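Local coordinates for protein ribonucleoside-diphosphate reductase subunit beta (Bacillus halodurans C-125, PDB 2RCC) that probably serves as the iron-binding small subunit of a class I ribonucleotide reductase, which supplies deoxyribonucleotides for DNA synthesis, at residues Leu260-Asp263 and Trp264-Ile268; Glu279-Glu282 and Thr283-Phe287; Ala110-Ser113 and Val114-Phe117. All blocks are in the same frame, centred on the assembly; numbering follows the deposited sequence.

Interaction 1: residues Leu260-Asp263 and Trp264-Ile268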
ATOM      1  N   LEU A 260      -5.112  22.511 -19.825  1.00 22.86           N
ATOM      2  CA  LEU A 260      -4.337  21.377 -20.340  1.00 21.15           C
ATOM      3  C   LEU A 260      -5.241  20.201 -20.662  1.00 18.91           C
ATOM      4  O   LEU A 260      -5.043  19.550 -21.669  1.00 17.33           O
ATOM      5  CB  LEU A 260      -3.230  20.932 -19.364  1.00 21.43           C
ATOM      6  CG  LEU A 260      -1.995  21.844 -19.327  1.00 31.17           C
ATOM      7  CD1 LEU A 260      -1.111  21.562 -18.105  1.00 33.92           C
ATOM      8  CD2 LEU A 260      -1.198  21.711 -20.614  1.00 29.73           C
ATOM      9  N   GLU A 261      -6.231  19.943 -19.817  1.00 16.72           N
ATOM     10  CA  GLU A 261      -7.195  18.857 -20.080  1.00 16.54           C
ATOM     11  C   GLU A 261      -7.967  19.131 -21.364  1.00 16.51           C
ATOM     12  O   GLU A 261      -8.093  18.244 -22.190  1.00 17.87           O
ATOM     13  CB  GLU A 261      -8.124  18.670 -18.876  1.00 19.64           C
ATOM     14  CG  GLU A 261      -9.142  17.527 -18.992  1.00 17.43           C
ATOM     15  CD  GLU A 261      -8.540  16.140 -19.124  1.00 17.62           C
ATOM     16  OE1 GLU A 261      -7.355  15.917 -18.838  1.00 21.33           O
ATOM     17  OE2 GLU A 261      -9.277  15.233 -19.518  1.00 21.89           O
ATOM     18  N   LYS A 262      -8.438  20.366 -21.540  1.00 17.85           N
ATOM     19  CA  LYS A 262      -9.166  20.777 -22.743  1.00 19.50           C
ATOM     20  C   LYS A 262      -8.290  20.600 -23.964  1.00 20.32           C
ATOM     21  O   LYS A 262      -8.768  20.150 -24.979  1.00 21.38           O
ATOM     22  CB  LYS A 262      -9.626  22.240 -22.644  1.00 20.04           C
ATOM     23  CG  LYS A 262     -10.677  22.448 -21.582  1.00 24.26           C
ATOM     24  CD  LYS A 262     -10.946  23.893 -21.281  1.00 20.34           C
ATOM     25  CE  LYS A 262     -11.825  23.976 -20.009  1.00 25.13           C
ATOM     26  NZ  LYS A 262     -12.337  25.304 -19.695  1.00 24.42           N
ATOM     27  N   ASP A 263      -7.001  20.924 -23.858  1.00 18.89           N
ATOM     28  CA  ASP A 263      -6.059  20.748 -24.985  1.00 20.92           C
ATOM     29  C   ASP A 263      -5.940  19.268 -25.354  1.00 18.32           C
ATOM     30  O   ASP A 263      -5.998  18.899 -26.522  1.00 17.81           O
ATOM     31  CB  ASP A 263      -4.673  21.297 -24.647  1.00 23.23           C
ATOM     32  CG  ASP A 263      -4.639  22.828 -24.492  1.00 29.80           C
ATOM     33  OD1 ASP A 263      -5.501  23.546 -25.053  1.00 39.66           O
ATOM     34  OD2 ASP A 263      -3.726  23.312 -23.776  1.00 46.98           O
ATOM     35  N   TRP A 264      -5.742  18.438 -24.349  1.00 20.99           N
ATOM     36  CA  TRP A 264      -5.655  17.004 -24.550  0.50 21.51           C
ATOM     37  C   TRP A 264      -6.930  16.464 -25.175  1.00 19.60           C
ATOM     38  O   TRP A 264      -6.883  15.686 -26.131  1.00 17.79           O
ATOM     39  CB  TRP A 264      -5.334  16.312 -23.237  0.50 23.37           C
ATOM     40  CG  TRP A 264      -3.871  16.327 -22.952  0.50 26.57           C
ATOM     41  CD1 TRP A 264      -3.128  17.307 -22.343  0.50 31.23           C
ATOM     42  CD2 TRP A 264      -2.963  15.308 -23.302  0.50 30.96           C
ATOM     43  NE1 TRP A 264      -1.822  16.944 -22.279  0.50 32.86           N
ATOM     44  CE2 TRP A 264      -1.688  15.712 -22.857  0.50 33.16           C
ATOM     45  CE3 TRP A 264      -3.102  14.075 -23.941  0.50 30.31           C
ATOM     46  CZ2 TRP A 264      -0.569  14.925 -23.007  0.50 32.32           C
ATOM     47  CZ3 TRP A 264      -1.992  13.299 -24.109  0.50 33.11           C
ATOM     48  CH2 TRP A 264      -0.735  13.725 -23.655  0.50 31.75           C
ATOM     49  N   PHE A 265      -8.056  16.861 -24.610  1.00 19.36           N
ATOM     50  CA  PHE A 265      -9.354  16.507 -25.165  1.00 15.82           C
ATOM     51  C   PHE A 265      -9.432  16.944 -26.653  1.00 15.94           C
ATOM     52  O   PHE A 265      -9.856  16.183 -27.515  1.00 16.61           O
ATOM     53  CB  PHE A 265     -10.468  17.218 -24.402  1.00 17.61           C
ATOM     54  CG  PHE A 265     -11.760  17.183 -25.132  1.00 19.88           C
ATOM     55  CD1 PHE A 265     -12.390  15.976 -25.311  1.00 20.47           C
ATOM     56  CD2 PHE A 265     -12.274  18.329 -25.738  1.00 23.73           C
ATOM     57  CE1 PHE A 265     -13.579  15.889 -26.050  1.00 25.19           C
ATOM     58  CE2 PHE A 265     -13.452  18.257 -26.484  1.00 28.05           C
ATOM     59  CZ  PHE A 265     -14.114  17.022 -26.608  1.00 18.87           C
ATOM     60  N   ARG A 266      -9.001  18.171 -26.953  1.00 15.84           N
ATOM     61  CA  ARG A 266      -9.052  18.639 -28.342  1.00 18.10           C
ATOM     62  C   ARG A 266      -8.149  17.828 -29.294  1.00 18.25           C
ATOM     63  O   ARG A 266      -8.483  17.589 -30.452  1.00 17.78           O
ATOM     64  CB  ARG A 266      -8.670  20.111 -28.429  1.00 16.05           C
ATOM     65  CG  ARG A 266      -9.774  21.073 -28.057  1.00 19.68           C
ATOM     66  CD  ARG A 266      -9.292  22.532 -28.221  1.00 27.61           C
ATOM     67  NE  ARG A 266      -8.805  23.107 -26.968  1.00 38.86           N
ATOM     68  CZ  ARG A 266      -9.405  24.064 -26.246  1.00 47.47           C
ATOM     69  NH1 ARG A 266     -10.523  24.688 -26.637  1.00 55.83           N
ATOM     70  NH2 ARG A 266      -8.837  24.450 -25.110  1.00 56.66           N
ATOM     71  N   TYR A 267      -6.987  17.452 -28.789  1.00 17.86           N
ATOM     72  CA  TYR A 267      -5.987  16.705 -29.537  1.00 19.67           C
ATOM     73  C   TYR A 267      -6.436  15.299 -29.915  1.00 20.63           C
ATOM     74  O   TYR A 267      -6.234  14.860 -31.035  1.00 22.32           O
ATOM     75  CB  TYR A 267      -4.746  16.631 -28.647  1.00 20.79           C
ATOM     76  CG  TYR A 267      -3.513  15.967 -29.190  1.00 24.38           C
ATOM     77  CD1 TYR A 267      -2.975  16.368 -30.398  1.00 22.74           C
ATOM     78  CD2 TYR A 267      -2.799  15.040 -28.422  1.00 27.86           C
ATOM     79  CE1 TYR A 267      -1.812  15.811 -30.885  1.00 25.10           C
ATOM     80  CE2 TYR A 267      -1.624  14.486 -28.889  1.00 22.23           C
ATOM     81  CZ  TYR A 267      -1.143  14.872 -30.140  1.00 29.31           C
ATOM     82  OH  TYR A 267       0.020  14.345 -30.648  1.00 26.71           O
ATOM     83  N   ILE A 268      -7.049  14.605 -28.974  1.00 21.16           N
ATOM     84  CA  ILE A 268      -7.440  13.195 -29.168  1.00 25.33           C
ATOM     85  C   ILE A 268      -8.872  12.936 -29.617  1.00 23.59           C
ATOM     86  O   ILE A 268      -9.104  12.006 -30.385  1.00 20.88           O
ATOM     87  CB  ILE A 268      -7.189  12.384 -27.861  1.00 23.56           C
ATOM     88  CG1 ILE A 268      -5.733  12.488 -27.462  1.00 27.07           C
ATOM     89  CG2 ILE A 268      -7.545  10.883 -28.025  1.00 22.68           C
ATOM     90  CD1 ILE A 268      -5.342  11.420 -26.444  1.00 31.35           C
TER
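Arg266 reaches back alongside Lys262 and toward Asp263, the residues four and three places before it on helix 244-268, one of the long alpha-helices of the ferritin-like bundle. The helix itself is regular. Trp264, Phe265, Arg266 and Tyr267 each give their backbone N-H to the carbonyl four residues earlier; the straightest of these bonds runs from Phe265 N to Glu261 O (2.8 Å, N-H...O 172°). The arginine side chain keeps close to this backbone at first. Arg266 CB lies 3.5 Å from both Lys262 O and Asp263 O, and its CG is 3.4 Å from Lys262 O. CD then swings slightly outward, and a bend at chi3 of Arg266 (-96°) turns the chain back along the preceding turn, with Arg266 NE 3.6 Å from Lys262 O. Beyond it the guanidinium passes Lys262, so that Arg266 NH2 sits 3.4 Å from Lys262 CB. The same NH2 of Arg266 reaches Asp263 OD1 at 3.5 Å, a salt bridge whose hydrogen bond is weak. The carboxylate oxygen comes to the guanidinium edge, near its plane, although the two planar groups are tilted 41° apart. Arg266 has a stronger acidic partner, since NH1 forms a salt bridge with Glu282 of helix 278-295; two carboxylates therefore share this cation and should help to fix its rotation. Lys262 extends beyond CG, and its NZ, which does not touch Arg266 NH2, probably hydrogen-bonds Ser286 OG on that same helix. Tyr267 meets the preceding turn through its CB, 3.4 Å from Asp263 O, while its OH hydrogen-bonds Asp149 OD2.

Interaction 2: residues Glu279-Glu282 and Thr283-Phe287; sequences EDME and TYISF
Thr283, Tyr284, Ile285 and Ser286 bond through their backbone N atoms to the carbonyls of Glu279, Asp280, Met281 and Glu282 in unbroken i to i+4 order. They form a regular part of helix 278-295, packed against helix 244-268 in the ferritin-like fold. Glu279 O is gripped twice: by Thr283 N, and by Thr283 OG1 at 2.9 Å, the two donors coming from opposite faces of the carbonyl plane. This second bond is possible because OG1 of Thr283 stands beside the backbone N (chi1 -53°), so the hydroxyl turns back along the helix. A water donates to Asp280 OD1 at 2.6 Å and, weakly, to Thr283 OG1, linking the carboxylate to the hydroxyl. On the buried side, Met281, present as selenomethionine, lies alongside Tyr284 and points the same way. Its SE is 3.9 Å from Tyr284 CD2 and 5.2 Å from the ring centroid, 73° off the ring normal, an oblique Met-aromatic contact. The turn at chi2 of Met281 (66°) curls the chain so that SE lies beside the tyrosine. Met281 also packs on Phe265 of helix 244-268 and on Ala195 of helix 191-202. Ile285 CD1 lies 4.2 Å from Met281 CG, a loose apolar contact. Glu282 and Ser286 face helix 244-268 with their polar ends. Close to the backbone, Ile285 CG1 rests 3.3 Å from Met281 O, the carbonyl that accepts the N-H of Ile285 itself.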
ATOM      1  N   GLU A 279     -17.919  21.659 -26.957  1.00 19.63           N
ATOM      2  CA  GLU A 279     -18.235  22.798 -26.102  1.00 19.67           C
ATOM      3  C   GLU A 279     -18.790  22.305 -24.732  1.00 19.56           C
ATOM      4  O   GLU A 279     -18.428  22.826 -23.658  1.00 18.56           O
ATOM      5  CB  GLU A 279     -19.173  23.791 -26.830  1.00 21.16           C
ATOM      6  CG  GLU A 279     -18.523  24.527 -28.042  1.00 33.44           C
ATOM      7  CD  GLU A 279     -18.269  23.664 -29.316  1.00 44.16           C
ATOM      8  OE1 GLU A 279     -18.916  22.597 -29.500  1.00 44.31           O
ATOM      9  OE2 GLU A 279     -17.409  24.064 -30.143  1.00 53.52           O
ATOM     10  N   ASP A 280     -19.644  21.280 -24.782  1.00 17.51           N
ATOM     11  CA  ASP A 280     -20.187  20.652 -23.587  1.00 17.10           C
ATOM     12  C   ASP A 280     -19.093  19.981 -22.760  1.00 17.19           C
ATOM     13  O   ASP A 280     -19.143  20.050 -21.543  1.00 17.47           O
ATOM     14  CB  ASP A 280     -21.226  19.558 -23.924  1.00 16.09           C
ATOM     15  CG  ASP A 280     -22.592  20.114 -24.402  1.00 22.04           C
ATOM     16  OD1 ASP A 280     -22.926  21.301 -24.182  1.00 22.71           O
ATOM     17  OD2 ASP A 280     -23.342  19.313 -24.994  1.00 22.29           O
HETATM   18  N   MSE A 281     -18.132  19.324 -23.416  1.00 16.54           N
HETATM   19  CA  MSE A 281     -17.024  18.702 -22.710  1.00 18.76           C
HETATM   20  C   MSE A 281     -16.141  19.740 -22.015  1.00 18.09           C
HETATM   21  O   MSE A 281     -15.697  19.523 -20.904  1.00 16.27           O
HETATM   22  CB  MSE A 281     -16.142  17.869 -23.675  1.00 20.15           C
HETATM   23  CG  MSE A 281     -15.041  17.064 -22.967  1.00 18.88           C
HETATM   24 SE   MSE A 281     -15.708  15.682 -21.824  0.75 16.17          SE
HETATM   25  CE  MSE A 281     -15.749  14.262 -23.156  1.00 18.76           C
ATOM     26  N   GLU A 282     -15.853  20.840 -22.697  1.00 19.02           N
ATOM     27  CA  GLU A 282     -15.027  21.880 -22.125  1.00 20.76           C
ATOM     28  C   GLU A 282     -15.719  22.483 -20.902  1.00 21.60           C
ATOM     29  O   GLU A 282     -15.060  22.682 -19.886  1.00 24.29           O
ATOM     30  CB  GLU A 282     -14.616  22.900 -23.203  1.00 21.29           C
ATOM     31  CG  GLU A 282     -13.604  22.229 -24.156  1.00 23.57           C
ATOM     32  CD  GLU A 282     -13.046  23.112 -25.232  1.00 25.49           C
ATOM     33  OE1 GLU A 282     -13.423  24.280 -25.305  1.00 43.65           O
ATOM     34  OE2 GLU A 282     -12.232  22.596 -26.032  1.00 31.25           O
ATOM     35  N   THR A 283     -17.034  22.700 -20.983  1.00 20.30           N
ATOM     36  CA  THR A 283     -17.809  23.203 -19.849  1.00 20.84           C
ATOM     37  C   THR A 283     -17.762  22.196 -18.699  1.00 18.21           C
ATOM     38  O   THR A 283     -17.653  22.597 -17.558  1.00 17.10           O
ATOM     39  CB  THR A 283     -19.247  23.505 -20.217  1.00 18.45           C
ATOM     40  OG1 THR A 283     -19.264  24.362 -21.357  1.00 20.48           O
ATOM     41  CG2 THR A 283     -20.025  24.184 -19.056  1.00 21.04           C
ATOM     42  N   TYR A 284     -17.854  20.914 -19.012  1.00 20.57           N
ATOM     43  CA  TYR A 284     -17.745  19.838 -18.015  1.00 21.50           C
ATOM     44  C   TYR A 284     -16.376  19.847 -17.318  1.00 21.97           C
ATOM     45  O   TYR A 284     -16.302  19.706 -16.096  1.00 19.44           O
ATOM     46  CB  TYR A 284     -18.075  18.466 -18.653  1.00 22.62           C
ATOM     47  CG  TYR A 284     -17.774  17.266 -17.782  1.00 25.66           C
ATOM     48  CD1 TYR A 284     -18.484  17.034 -16.605  1.00 27.48           C
ATOM     49  CD2 TYR A 284     -16.783  16.349 -18.142  1.00 24.36           C
ATOM     50  CE1 TYR A 284     -18.187  15.921 -15.794  1.00 33.04           C
ATOM     51  CE2 TYR A 284     -16.499  15.256 -17.361  1.00 29.51           C
ATOM     52  CZ  TYR A 284     -17.206  15.036 -16.200  1.00 27.32           C
ATOM     53  OH  TYR A 284     -16.881  13.935 -15.448  1.00 32.88           O
ATOM     54  N   ILE A 285     -15.300  20.047 -18.075  1.00 21.49           N
ATOM     55  CA  ILE A 285     -13.952  20.172 -17.470  1.00 23.08           C
ATOM     56  C   ILE A 285     -13.891  21.403 -16.515  1.00 22.26           C
ATOM     57  O   ILE A 285     -13.318  21.306 -15.430  1.00 24.04           O
ATOM     58  CB  ILE A 285     -12.848  20.266 -18.549  1.00 23.78           C
ATOM     59  CG1 ILE A 285     -12.784  18.956 -19.350  1.00 25.78           C
ATOM     60  CG2 ILE A 285     -11.443  20.602 -17.924  1.00 21.88           C
ATOM     61  CD1 ILE A 285     -12.091  19.105 -20.711  1.00 21.36           C
ATOM     62  N   SER A 286     -14.495  22.525 -16.893  1.00 23.15           N
ATOM     63  CA  SER A 286     -14.556  23.726 -16.013  1.00 21.99           C
ATOM     64  C   SER A 286     -15.325  23.447 -14.727  1.00 21.30           C
ATOM     65  O   SER A 286     -14.910  23.851 -13.618  1.00 20.37           O
ATOM     66  CB  SER A 286     -15.197  24.928 -16.711  1.00 23.38           C
ATOM     67  OG  SER A 286     -14.400  25.362 -17.791  1.00 22.34           O
ATOM     68  N   PHE A 287     -16.460  22.779 -14.894  1.00 20.91           N
ATOM     69  CA  PHE A 287     -17.297  22.323 -13.781  1.00 20.72           C
ATOM     70  C   PHE A 287     -16.496  21.435 -12.798  1.00 21.10           C
ATOM     71  O   PHE A 287     -16.620  21.586 -11.573  1.00 21.51           O
ATOM     72  CB  PHE A 287     -18.492  21.558 -14.363  1.00 20.92           C
ATOM     73  CG  PHE A 287     -19.430  21.005 -13.341  1.00 29.25           C
ATOM     74  CD1 PHE A 287     -20.413  21.813 -12.787  1.00 34.87           C
ATOM     75  CD2 PHE A 287     -19.362  19.671 -12.956  1.00 32.02           C
ATOM     76  CE1 PHE A 287     -21.304  21.307 -11.862  1.00 33.11           C
ATOM     77  CE2 PHE A 287     -20.258  19.162 -12.020  1.00 35.45           C
ATOM     78  CZ  PHE A 287     -21.232  19.991 -11.483  1.00 31.26           C
TER
HETATM   79  O   HOH W   1     -22.040  23.520 -23.045  1.00 46.92           O

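Interaction 3: residues Ala110-Ser113 and Val114-Phe117; sequences ALMS and VLSF. With PEG (di(hydroxyethyl)ether), chain L.
Met112 and Leu115 make a buried apolar contact, three residues apart within helix 106-133, on the side that faces helix 207-237. Met112, a selenomethionine, brings its SE 4.2 Å from Leu115 CD2. The other branch of the leucine, CD1, is modelled only 3.1 Å from Leu111 O, with chi1 of Leu115 at -96°, and this close approach is doubtful. Leu115 also packs on Leu226 and on His223, which by similarity is an iron ligand. This helix of the ferritin-like bundle carries further probable iron ligands, Glu119 and His122, on later turns. With an alanine at Leu115, both methyl branches go, which would probably leave the selenium without this neighbour and open a gap beside His223. Another face of the helix meets the second subunit: Phe117 stacks on Phe117 of that subunit, and Ser113 OG hydrogen-bonds Ser116 OG of that subunit. A di(hydroxyethyl)ether molecule, probably from the crystallisation liquor, lodges here and also bonds Ser113 O of the second subunit. Ser116 OG donates to PEG O2 at 2.8 Å, and PEG O1 lies 3.0 Å from Ser113 O, the acceptor of Phe117 N.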
ATOM      1  N   ALA A 110      -0.374   4.679   6.233  1.00 12.61           N
ATOM      2  CA  ALA A 110      -1.026   3.425   5.837  1.00  9.84           C
ATOM      3  C   ALA A 110      -1.986   3.629   4.647  1.00 12.24           C
ATOM      4  O   ALA A 110      -2.053   2.808   3.695  1.00 12.63           O
ATOM      5  CB  ALA A 110      -1.772   2.818   7.022  1.00 10.04           C
ATOM      6  N   LEU A 111      -2.747   4.702   4.694  1.00 10.19           N
ATOM      7  CA  LEU A 111      -3.686   4.990   3.597  1.00 10.70           C
ATOM      8  C   LEU A 111      -2.930   5.259   2.288  1.00 12.09           C
ATOM      9  O   LEU A 111      -3.386   4.890   1.224  1.00 13.69           O
ATOM     10  CB  LEU A 111      -4.660   6.105   3.991  1.00 10.40           C
ATOM     11  CG  LEU A 111      -5.720   5.831   5.063  1.00  9.81           C
ATOM     12  CD1 LEU A 111      -6.333   7.177   5.535  1.00 15.79           C
ATOM     13  CD2 LEU A 111      -6.758   4.820   4.515  1.00 11.92           C
HETATM   14  N   MSE A 112      -1.754   5.850   2.374  1.00 12.53           N
HETATM   15  CA  MSE A 112      -0.913   6.041   1.170  1.00 11.99           C
HETATM   16  C   MSE A 112      -0.460   4.698   0.604  1.00 14.51           C
HETATM   17  O   MSE A 112      -0.399   4.542  -0.606  1.00 13.35           O
HETATM   18  CB  MSE A 112       0.264   6.969   1.438  1.00 15.41           C
HETATM   19  CG  MSE A 112      -0.082   8.409   1.734  1.00 14.41           C
HETATM   20 SE   MSE A 112      -1.183   9.276   0.400  0.75 13.57          SE
HETATM   21  CE  MSE A 112       0.042   9.274  -1.141  1.00 22.98           C
ATOM     22  N   SER A 113      -0.208   3.714   1.473  1.00 15.46           N
ATOM     23  CA  SER A 113       0.102   2.360   1.033  1.00 12.97           C
ATOM     24  C   SER A 113      -1.093   1.748   0.271  1.00 15.07           C
ATOM     25  O   SER A 113      -0.913   1.159  -0.789  1.00 13.00           O
ATOM     26  CB  SER A 113       0.545   1.477   2.214  1.00 13.92           C
ATOM     27  OG  SER A 113       0.694   0.141   1.835  1.00 17.51           O
ATOM     28  N   VAL A 114      -2.297   1.892   0.819  1.00 12.34           N
ATOM     29  CA  VAL A 114      -3.510   1.404   0.175  1.00 13.33           C
ATOM     30  C   VAL A 114      -3.669   2.132  -1.178  1.00 13.39           C
ATOM     31  O   VAL A 114      -3.906   1.477  -2.167  1.00 13.80           O
ATOM     32  CB  VAL A 114      -4.779   1.594   1.063  1.00 16.40           C
ATOM     33  CG1 VAL A 114      -6.046   1.172   0.295  1.00 10.69           C
ATOM     34  CG2 VAL A 114      -4.634   0.894   2.417  1.00  9.25           C
ATOM     35  N   LEU A 115      -3.402   3.436  -1.251  1.00 13.15           N
ATOM     36  CA  LEU A 115      -3.513   4.187  -2.528  1.00 13.34           C
ATOM     37  C   LEU A 115      -2.550   3.667  -3.585  1.00 17.88           C
ATOM     38  O   LEU A 115      -2.896   3.545  -4.765  1.00 17.05           O
ATOM     39  CB  LEU A 115      -3.234   5.727  -2.395  1.00 15.55           C
ATOM     40  CG  LEU A 115      -4.443   6.625  -2.228  1.00 21.68           C
ATOM     41  CD1 LEU A 115      -5.178   6.304  -0.942  1.00 29.46           C
ATOM     42  CD2 LEU A 115      -4.123   8.112  -2.301  1.00 16.49           C
ATOM     43  N   SER A 116      -1.305   3.451  -3.178  1.00 15.29           N
ATOM     44  CA  SER A 116      -0.260   2.991  -4.082  1.00 14.55           C
ATOM     45  C   SER A 116      -0.623   1.636  -4.724  1.00 17.11           C
ATOM     46  O   SER A 116      -0.437   1.425  -5.924  1.00 17.26           O
ATOM     47  CB  SER A 116       1.037   2.885  -3.321  1.00 16.02           C
ATOM     48  OG  SER A 116       2.100   2.706  -4.254  1.00 23.34           O
ATOM     49  N   PHE A 117      -1.074   0.727  -3.886  1.00 14.88           N
ATOM     50  CA  PHE A 117      -1.592  -0.564  -4.310  1.00 12.94           C
ATOM     51  C   PHE A 117      -2.759  -0.416  -5.336  1.00 13.70           C
ATOM     52  O   PHE A 117      -2.770  -1.065  -6.398  1.00 14.19           O
ATOM     53  CB  PHE A 117      -2.000  -1.356  -3.093  1.00 11.65           C
ATOM     54  CG  PHE A 117      -2.891  -2.502  -3.403  1.00  9.84           C
ATOM     55  CD1 PHE A 117      -2.395  -3.606  -4.076  1.00 12.51           C
ATOM     56  CD2 PHE A 117      -4.229  -2.419  -3.143  1.00 13.65           C
ATOM     57  CE1 PHE A 117      -3.249  -4.653  -4.454  1.00 13.28           C
ATOM     58  CE2 PHE A 117      -5.074  -3.452  -3.487  1.00  6.56           C
ATOM     59  CZ  PHE A 117      -4.572  -4.571  -4.145  1.00 11.96           C
TER
HETATM   60  C1  PEG L 406       2.803   0.757  -1.135  1.00 48.35           C
HETATM   61  O1  PEG L 406       1.672  -0.152  -1.375  1.00 20.48           O
HETATM   62  C2  PEG L 406       3.698   0.979  -2.353  1.00 29.25           C
HETATM   63  O2  PEG L 406       4.160   2.321  -2.472  1.00 56.84           O
HETATM   64  C3  PEG L 406       5.511   2.500  -2.047  1.00 25.89           C
HETATM   65  C4  PEG L 406       5.792   3.935  -1.683  1.00 51.28           C

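Interactions 1 and 2 belong to successive helices that pack together, their centres 11 Å apart. Arg266 NH1 meets Glu282 OE2 at 2.8 Å in a salt bridge, and Lys262 NZ lies 2.8 Å from Ser286 OG in a probable hydrogen bond. Deeper in, Phe265 CE1 rests 3.6 Å from Met281 CG. Interaction 3 lies across the chain's centre, about 30 and 31 Å from interactions 1 and 2 between centres. The probable diiron site falls between: the side chain of Leu115 is about 4 Å from that of His223, whereas the side chains of Glu261 and Tyr284 are about 10 and 9 Å from that of Glu220. Interaction 3 alone borders the second subunit.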